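Side-chain contacts in dihydropyrimidinase (Dictyostelium discoideum, PDB 2FTW), which catalyses the reversible, zinc-dependent hydrolytic ring opening of dihydropyrimidines such as 5,6-dihydrouracil, the second step of reductive pyrimidine degradation: residues Asp255-Cys258 and Lys259-Glu263; Pro304-Lys307 and Gly308-Asp312. One frame throughout, in Å; residues are numbered along the deposited sequence. Where two conformers were deposited one is given.

In the fold
From the N terminus, the chain first reaches contact 1, in helix 251-262, which lies between strands 243-245 and 267-269 as the helix of a beta-alpha-beta unit in the barrel domain. Contact 2 follows in series at the start of helix 306-316. Each is a local contact within one helix: neither closes a long loop, and the two do not nest or cross. The centres of contacts 1 and 2 are about 17 Å apart, and the contacts do not touch. The helices themselves do meet, Leu310 of contact 2 packing on Ala254 and Val309 on Ile251. Both contacts also reach the tetramer interfaces, through Cys258 and Lys262 in contact 1 and Arg305 and Asp312 in contact 2.

Contact 1: residues Asp255-Cys258 and Lys259-Glu263; sequences DVIC and KHRKE
Val256 and His260 lie side by side on one flank of helix 251-262, where Val256 CG1 meets the edge of the imidazole in its plane, 3.6 Å from His260 CD2. At that edge Val256 O also comes within 3.2 Å of His260 CD2. The chain of Lys259, bent at chi3 (72°), puts its CE above one face of the ring, offset toward the rim. Ile257 and Arg261 repeat the i to i+4 pairing, with Ile257 CG2 3.8 Å from Arg261 CD. On the subunit boundary, Cys258 SG stands 3.9 Å from Lys262 NZ. The packing there is crossed, Cys258 on Lys262 of a second subunit and Lys262 on its Cys258, which brings the two lysine ammonium groups close.

Regular helical hydrogen bonds accompany these pairs. Lys259 N is 2.9 Å from Asp255 O, and His260 N points almost straight (175°) at Val256 O, 3.1 Å away. Lys262 N to Cys258 O, also 3.1 Å, carries the pattern to the last turn.

The polar ends of Lys259, His260 and Arg261 are held from outside. Asn230 OD1 accepts from both Lys259 NZ and His260 NE2, tying the helix to helix 223-239, while a salt bridge from Arg261 NH1 to Asp320 ties it to the chain just past helix 306-316.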
loop_
_atom_site.group_PDB
_atom_site.type_symbol
_atom_site.label_atom_id
_atom_site.label_comp_id
_atom_site.label_asym_id
_atom_site.label_seq_id
_atom_site.Cartn_x
_atom_site.Cartn_y
_atom_site.Cartn_z
ATOM N N ASP A 255 2.362 0.577 10.464
ATOM C CA ASP A 255 1.675 0.403 9.178
ATOM C C ASP A 255 0.213 0.051 9.350
ATOM O O ASP A 255 -0.630 0.558 8.616
ATOM C CB ASP A 255 2.308 -0.731 8.345
ATOM C CG ASP A 255 3.719 -0.403 7.821
ATOM O OD1 ASP A 255 4.145 0.785 7.841
ATOM O OD2 ASP A 255 4.403 -1.374 7.390
ATOM N N VAL A 256 -0.087 -0.867 10.265
ATOM C CA VAL A 256 -1.485 -1.220 10.569
ATOM C C VAL A 256 -2.303 0.001 10.994
ATOM O O VAL A 256 -3.423 0.198 10.527
ATOM C CB VAL A 256 -1.580 -2.331 11.658
ATOM C CG1 VAL A 256 -2.940 -2.352 12.296
ATOM C CG2 VAL A 256 -1.252 -3.693 11.067
ATOM N N ILE A 257 -1.747 0.802 11.898
ATOM C CA ILE A 257 -2.401 2.023 12.379
ATOM C C ILE A 257 -2.646 3.001 11.221
ATOM O O ILE A 257 -3.716 3.601 11.108
ATOM C CB ILE A 257 -1.553 2.711 13.500
ATOM C CG1 ILE A 257 -1.518 1.835 14.752
ATOM C CG2 ILE A 257 -2.118 4.092 13.861
ATOM C CD1 ILE A 257 -0.617 2.352 15.897
ATOM N N CYS A 258 -1.653 3.154 10.349
ATOM C CA CYS A 258 -1.783 4.048 9.201
ATOM C C CYS A 258 -2.904 3.554 8.289
ATOM O O CYS A 258 -3.758 4.333 7.869
ATOM C CB CYS A 258 -0.463 4.101 8.448
ATOM S SG CYS A 258 -0.492 4.954 6.880
ATOM N N LYS A 259 -2.888 2.252 8.002
ATOM C CA LYS A 259 -3.897 1.616 7.172
ATOM C C LYS A 259 -5.320 1.934 7.637
ATOM O O LYS A 259 -6.119 2.466 6.871
ATOM C CB LYS A 259 -3.668 0.105 7.152
ATOM C CG LYS A 259 -4.781 -0.717 6.479
ATOM C CD LYS A 259 -4.620 -2.203 6.770
ATOM C CE LYS A 259 -4.974 -2.563 8.220
ATOM N NZ LYS A 259 -4.871 -4.043 8.493
ATOM N N HIS A 260 -5.636 1.578 8.878
ATOM C CA HIS A 260 -6.944 1.878 9.471
ATOM C C HIS A 260 -7.276 3.385 9.569
ATOM O O HIS A 260 -8.422 3.791 9.337
ATOM C CB HIS A 260 -7.035 1.284 10.882
ATOM C CG HIS A 260 -7.124 -0.208 10.920
ATOM N ND1 HIS A 260 -8.287 -0.889 10.643
ATOM C CD2 HIS A 260 -6.206 -1.147 11.255
ATOM C CE1 HIS A 260 -8.073 -2.188 10.776
ATOM N NE2 HIS A 260 -6.818 -2.370 11.150
ATOM N N ARG A 261 -6.303 4.214 9.946
ATOM C CA ARG A 261 -6.582 5.656 10.089
ATOM C C ARG A 261 -7.041 6.293 8.792
ATOM O O ARG A 261 -7.947 7.132 8.785
ATOM C CB ARG A 261 -5.362 6.415 10.577
ATOM C CG ARG A 261 -5.136 6.220 12.015
ATOM C CD ARG A 261 -4.023 7.050 12.527
ATOM N NE ARG A 261 -4.498 8.273 13.157
ATOM C CZ ARG A 261 -3.834 8.922 14.108
ATOM N NH1 ARG A 261 -2.668 8.445 14.536
ATOM N NH2 ARG A 261 -4.330 10.032 14.633
ATOM N N LYS A 262 -6.383 5.888 7.711
ATOM C CA LYS A 262 -6.702 6.276 6.355
ATOM C C LYS A 262 -8.187 6.087 6.035
ATOM O O LYS A 262 -8.809 6.943 5.405
ATOM C CB LYS A 262 -5.881 5.412 5.399
ATOM C CG LYS A 262 -5.580 6.057 4.077
ATOM C CD LYS A 262 -4.525 5.273 3.294
ATOM C CE LYS A 262 -3.112 5.424 3.874
ATOM N NZ LYS A 262 -2.214 4.276 3.467
ATOM N N GLU A 263 -8.751 4.970 6.487
ATOM C CA GLU A 263 -10.152 4.654 6.222
ATOM C C GLU A 263 -11.052 5.408 7.199
ATOM O O GLU A 263 -12.261 5.260 7.153
ATOM C CB GLU A 263 -10.399 3.146 6.316
ATOM C CG GLU A 263 -9.420 2.301 5.498
ATOM C CD GLU A 263 -9.784 0.824 5.482
ATOM O OE1 GLU A 263 -10.861 0.470 4.948
ATOM O OE2 GLU A 263 -8.989 0.013 5.999
#

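Contact 2: residues Pro304-Lys307 and Gly308-Asp312; sequences PRTK and GVLMD
Thr306 and Leu310 run next to each other in the same direction on the first turn of helix 306-316, in a methyl-methyl contact of 4.0 Å between Thr306 CG2 and Leu310 CD1. With CG anti to its carbonyl carbon (chi1 -70°), Leu310 also brings CG to 3.4 Å from Thr306 O. In one of two conformers of Arg305, Val309 CG2 sits over one face of the guanidinium, off-centre toward its rim; this contact is therefore conditional.

The i to i+4 backbone bonds are consistent with this spacing. Val309 N reaches Arg305 O at 3.2 Å. The bond from Leu310 N to Thr306 O is shorter, 3.0 Å, and nearly straight (168°). From Met311 N to Lys307 O the distance is 3.1 Å, and this hydrogen bond is less straight (150°).

At the helix start a water accepts from Gly308 N at 2.8 Å. The same water donates to Pro304 O at 2.9 Å, bridging an amide of the first turn to the preceding loop.

Several side-chain polar groups bond to residues outside the two segments: Thr306 OG1 to Asp303 O, Lys307 NZ to Gly277 O, and Asp312 to Lys367 in a salt bridge. The chemistry implies a helix start held to the preceding loop through Asp303 O and the water-bridged Pro304 O, with Lys307 adding a tie to helix 273-277.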
loop_
_atom_site.group_PDB
_atom_site.type_symbol
_atom_site.label_atom_id
_atom_site.label_comp_id
_atom_site.label_asym_id
_atom_site.label_seq_id
_atom_site.Cartn_x
_atom_site.Cartn_y
_atom_site.Cartn_z
ATOM N N PRO A 304 17.059 -2.170 11.558
ATOM C CA PRO A 304 17.699 -0.846 11.604
ATOM C C PRO A 304 16.862 0.319 11.077
ATOM O O PRO A 304 17.042 1.457 11.529
ATOM C CB PRO A 304 18.939 -1.021 10.713
ATOM C CG PRO A 304 19.175 -2.495 10.660
ATOM C CD PRO A 304 17.820 -3.094 10.685
ATOM N N ARG A 305 15.968 0.054 10.123
ATOM C CA ARG A 305 15.195 1.166 9.567
ATOM C C ARG A 305 14.003 1.566 10.457
ATOM O O ARG A 305 13.301 2.536 10.163
ATOM C CB ARG A 305 14.808 0.907 8.102
ATOM C CG ARG A 305 13.851 -0.234 7.844
ATOM C CD ARG A 305 13.706 -0.472 6.349
ATOM N NE ARG A 305 13.277 0.733 5.643
ATOM C CZ ARG A 305 12.019 1.161 5.560
ATOM N NH1 ARG A 305 11.032 0.490 6.141
ATOM N NH2 ARG A 305 11.750 2.279 4.898
ATOM N N THR A 306 13.837 0.873 11.578
ATOM C CA THR A 306 12.698 1.063 12.452
ATOM C C THR A 306 12.481 2.476 12.994
ATOM O O THR A 306 11.384 3.027 12.876
ATOM C CB THR A 306 12.750 0.094 13.649
ATOM O OG1 THR A 306 12.663 -1.247 13.175
ATOM C CG2 THR A 306 11.595 0.351 14.606
ATOM N N LYS A 307 13.511 3.057 13.604
ATOM C CA LYS A 307 13.312 4.332 14.291
ATOM C C LYS A 307 13.035 5.485 13.338
ATOM O O LYS A 307 12.267 6.395 13.673
ATOM C CB LYS A 307 14.479 4.647 15.245
ATOM C CG LYS A 307 15.743 5.160 14.636
ATOM C CD LYS A 307 16.831 5.211 15.720
ATOM C CE LYS A 307 18.155 5.724 15.168
ATOM N NZ LYS A 307 19.150 5.941 16.267
ATOM N N GLY A 308 13.651 5.444 12.160
ATOM C CA GLY A 308 13.404 6.432 11.114
ATOM C C GLY A 308 11.970 6.377 10.607
ATOM O O GLY A 308 11.344 7.416 10.379
ATOM N N VAL A 309 11.451 5.169 10.429
ATOM C CA VAL A 309 10.076 4.969 9.947
ATOM C C VAL A 309 9.050 5.374 10.997
ATOM O O VAL A 309 8.033 5.960 10.665
ATOM C CB VAL A 309 9.842 3.496 9.514
ATOM C CG1 VAL A 309 8.354 3.205 9.242
ATOM C CG2 VAL A 309 10.662 3.176 8.279
ATOM N N LEU A 310 9.322 5.055 12.258
ATOM C CA LEU A 310 8.496 5.530 13.366
ATOM C C LEU A 310 8.416 7.075 13.387
ATOM O O LEU A 310 7.334 7.632 13.619
ATOM C CB LEU A 310 9.003 4.984 14.708
ATOM C CG LEU A 310 8.800 3.479 14.960
ATOM C CD1 LEU A 310 9.276 3.119 16.348
ATOM C CD2 LEU A 310 7.335 3.021 14.787
ATOM N N MET A 311 9.541 7.750 13.132
ATOM C CA MET A 311 9.576 9.220 13.099
ATOM C C MET A 311 8.851 9.783 11.880
ATOM O O MET A 311 8.156 10.793 11.988
ATOM C CB MET A 311 11.009 9.735 13.151
ATOM C CG MET A 311 11.139 11.240 13.339
ATOM S SD MET A 311 10.509 11.817 14.925
ATOM C CE MET A 311 11.904 11.538 16.021
ATOM N N ASP A 312 9.003 9.139 10.726
ATOM C CA ASP A 312 8.189 9.472 9.538
ATOM C C ASP A 312 6.691 9.484 9.847
ATOM O O ASP A 312 5.989 10.448 9.532
ATOM C CB ASP A 312 8.444 8.463 8.403
ATOM C CG ASP A 312 9.830 8.610 7.771
ATOM O OD1 ASP A 312 10.501 9.643 7.993
ATOM O OD2 ASP A 312 10.240 7.681 7.042
HETATM O O HOH W 1 15.910 4.112 11.246
#